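PDB 5TZ6: CurJ from Moorea producens 3L, which carries a polyketide synthase dehydratase domain that catalyses vinylogous dehydration in curacin biosynthesis, here in an inactive mutant form. Local coordinates for residues 28-32 with 88-92. The protein carries 1 engineered substitution. Numbering follows the deposited sequence.
Sequences SYFST and GVRTV
Phe30 O is gripped twice from the facing chain: Arg90 N donates a hydrogen bond of 3.0 Å, and Val89 CA sends a C-H toward the same oxygen from 3.2 Å. The return bond, Phe30 N to Arg90 O, is 2.9 Å long, and a second reciprocal pair joins Ser28 to Val92, its Val92 N to Ser28 O bond almost straight at 175°. Between these antiparallel hydrogen-bonded pairs sits the non-hydrogen-bonded pair Tyr29-Thr91, where Thr91 OG1 meets the tyrosine ring at its edge, 3.8 Å from CD1, while the same hydroxyl is hydrogen-bonded to Asp112 OD2. On the opposite face Val92 CG2 makes a CH-pi contact over the Phe30 ring, 4.0 Å from its centroid; with CG1 anti to the backbone N (chi1 176°), CG2 is the branch turned to the ring. The Phe30 ring also rests on Leu57 of helix 51-65; a serine here would probably leave Val92 CG2 without the ring face it packs on and open a gap toward Leu57. Farther along, a water bridges Thr32 N and Gly88 O. Strands 24-30 and 90-99 thus illustrate how a hotdog fold is built: an antiparallel sheet whose inner face, here Phe30 and Val92, packs on the central helix.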
ATOM      1  N   SER A  28      -4.176   6.655  -3.584  1.00 69.85           N
ATOM      2  CA  SER A  28      -4.461   7.258  -4.874  1.00 69.11           C
ATOM      3  C   SER A  28      -3.693   8.567  -4.952  1.00 66.85           C
ATOM      4  O   SER A  28      -3.474   9.225  -3.933  1.00 60.60           O
ATOM      5  CB  SER A  28      -5.960   7.497  -5.058  1.00 76.45           C
ATOM      6  OG  SER A  28      -6.274   7.700  -6.423  1.00 97.45           O
ATOM      7  N   TYR A  29      -3.269   8.937  -6.159  1.00 68.22           N
ATOM      8  CA  TYR A  29      -2.438  10.126  -6.361  1.00 71.59           C
ATOM      9  C   TYR A  29      -3.226  11.139  -7.187  1.00 72.11           C
ATOM     10  O   TYR A  29      -3.356  10.996  -8.407  1.00 79.61           O
ATOM     11  CB  TYR A  29      -1.117   9.751  -7.022  1.00 76.70           C
ATOM     12  CG  TYR A  29      -0.356   8.711  -6.237  1.00 80.39           C
ATOM     13  CD1 TYR A  29       0.148   8.995  -4.974  1.00 76.60           C
ATOM     14  CD2 TYR A  29      -0.149   7.440  -6.754  1.00 86.66           C
ATOM     15  CE1 TYR A  29       0.838   8.039  -4.247  1.00 81.32           C
ATOM     16  CE2 TYR A  29       0.538   6.481  -6.037  1.00 93.31           C
ATOM     17  CZ  TYR A  29       1.029   6.784  -4.785  1.00 90.98           C
ATOM     18  OH  TYR A  29       1.715   5.822  -4.075  1.00 95.56           O
ATOM     19  N   PHE A  30      -3.726  12.176  -6.519  1.00 63.12           N
ATOM     20  CA  PHE A  30      -4.643  13.130  -7.132  1.00 57.38           C
ATOM     21  C   PHE A  30      -3.867  14.286  -7.751  1.00 60.42           C
ATOM     22  O   PHE A  30      -3.105  14.982  -7.061  1.00 62.34           O
ATOM     23  CB  PHE A  30      -5.649  13.639  -6.101  1.00 55.94           C
ATOM     24  CG  PHE A  30      -6.893  12.798  -6.003  1.00 53.87           C
ATOM     25  CD1 PHE A  30      -6.807  11.435  -5.808  1.00 60.33           C
ATOM     26  CD2 PHE A  30      -8.144  13.375  -6.089  1.00 58.07           C
ATOM     27  CE1 PHE A  30      -7.947  10.659  -5.717  1.00 64.57           C
ATOM     28  CE2 PHE A  30      -9.288  12.609  -5.994  1.00 59.24           C
ATOM     29  CZ  PHE A  30      -9.189  11.248  -5.806  1.00 62.61           C
ATOM     30  N   SER A  31      -4.063  14.479  -9.053  1.00 62.19           N
ATOM     31  CA  SER A  31      -3.423  15.538  -9.819  1.00 69.28           C
ATOM     32  C   SER A  31      -4.146  15.659 -11.150  1.00 71.67           C
ATOM     33  O   SER A  31      -4.852  14.741 -11.578  1.00 68.62           O
ATOM     34  CB  SER A  31      -1.935  15.255 -10.047  1.00 70.49           C
ATOM     35  OG  SER A  31      -1.760  14.198 -10.974  1.00 79.07           O
ATOM     36  N   THR A  32      -3.961  16.811 -11.800  1.00 73.67           N
ATOM     37  CA  THR A  32      -4.609  17.038 -13.086  1.00 71.96           C
ATOM     38  C   THR A  32      -4.074  16.094 -14.154  1.00 77.34           C
ATOM     39  O   THR A  32      -4.808  15.724 -15.077  1.00 76.68           O
ATOM     40  CB  THR A  32      -4.435  18.494 -13.519  1.00 69.34           C
ATOM     41  OG1 THR A  32      -3.044  18.836 -13.499  1.00 82.03           O
ATOM     42  CG2 THR A  32      -5.201  19.422 -12.591  1.00 59.14           C
ATOM     43  N   GLY A  88       0.477  20.414  -8.853  1.00 91.96           N
ATOM     44  CA  GLY A  88       0.767  19.661  -7.652  1.00 91.02           C
ATOM     45  C   GLY A  88       0.024  18.336  -7.604  1.00 90.00           C
ATOM     46  O   GLY A  88      -0.940  18.109  -8.329  1.00 94.60           O
ATOM     47  N   VAL A  89       0.490  17.447  -6.730  1.00 82.72           N
ATOM     48  CA  VAL A  89      -0.116  16.129  -6.574  1.00 76.75           C
ATOM     49  C   VAL A  89      -0.260  15.843  -5.085  1.00 75.84           C
ATOM     50  O   VAL A  89       0.721  15.911  -4.337  1.00 82.22           O
ATOM     51  CB  VAL A  89       0.698  15.021  -7.266  1.00 73.37           C
ATOM     52  CG1 VAL A  89       2.115  14.979  -6.727  1.00 69.83           C
ATOM     53  CG2 VAL A  89       0.014  13.678  -7.091  1.00 73.89           C
ATOM     54  N   ARG A  90      -1.480  15.536  -4.654  1.00 70.23           N
ATOM     55  CA  ARG A  90      -1.776  15.196  -3.268  1.00 67.63           C
ATOM     56  C   ARG A  90      -2.034  13.700  -3.154  1.00 67.39           C
ATOM     57  O   ARG A  90      -2.800  13.140  -3.946  1.00 62.61           O
ATOM     58  CB  ARG A  90      -2.993  15.973  -2.764  1.00 67.18           C
ATOM     59  CG  ARG A  90      -2.797  17.471  -2.695  1.00 73.89           C
ATOM     60  CD  ARG A  90      -2.137  17.890  -1.397  1.00 75.68           C
ATOM     61  NE  ARG A  90      -2.946  17.522  -0.240  1.00 74.78           N
ATOM     62  CZ  ARG A  90      -2.866  18.118   0.946  1.00 79.61           C
ATOM     63  NH1 ARG A  90      -2.018  19.122   1.125  1.00 79.74           N
ATOM     64  NH2 ARG A  90      -3.638  17.720   1.950  1.00 79.85           N
ATOM     65  N   THR A  91      -1.381  13.054  -2.186  1.00 60.50           N
ATOM     66  CA  THR A  91      -1.713  11.670  -1.867  1.00 55.47           C
ATOM     67  C   THR A  91      -3.026  11.612  -1.097  1.00 58.41           C
ATOM     68  O   THR A  91      -3.196  12.293  -0.080  1.00 58.31           O
ATOM     69  CB  THR A  91      -0.600  11.008  -1.053  1.00 62.98           C
ATOM     70  OG1 THR A  91       0.612  10.992  -1.816  1.00 68.25           O
ATOM     71  CG2 THR A  91      -0.982   9.573  -0.708  1.00 62.11           C
ATOM     72  N   VAL A  92      -3.946  10.779  -1.574  1.00 54.44           N
ATOM     73  CA  VAL A  92      -5.262  10.606  -0.976  1.00 51.45           C
ATOM     74  C   VAL A  92      -5.420   9.155  -0.560  1.00 54.07           C
ATOM     75  O   VAL A  92      -5.145   8.242  -1.350  1.00 62.99           O
ATOM     76  CB  VAL A  92      -6.382  11.011  -1.948  1.00 55.79           C
ATOM     77  CG1 VAL A  92      -7.739  10.724  -1.334  1.00 46.30           C
ATOM     78  CG2 VAL A  92      -6.251  12.478  -2.301  1.00 52.84           C
TER
HETATM   79  O   HOH W   1      -2.157  18.963 -10.589  1.00 68.67           O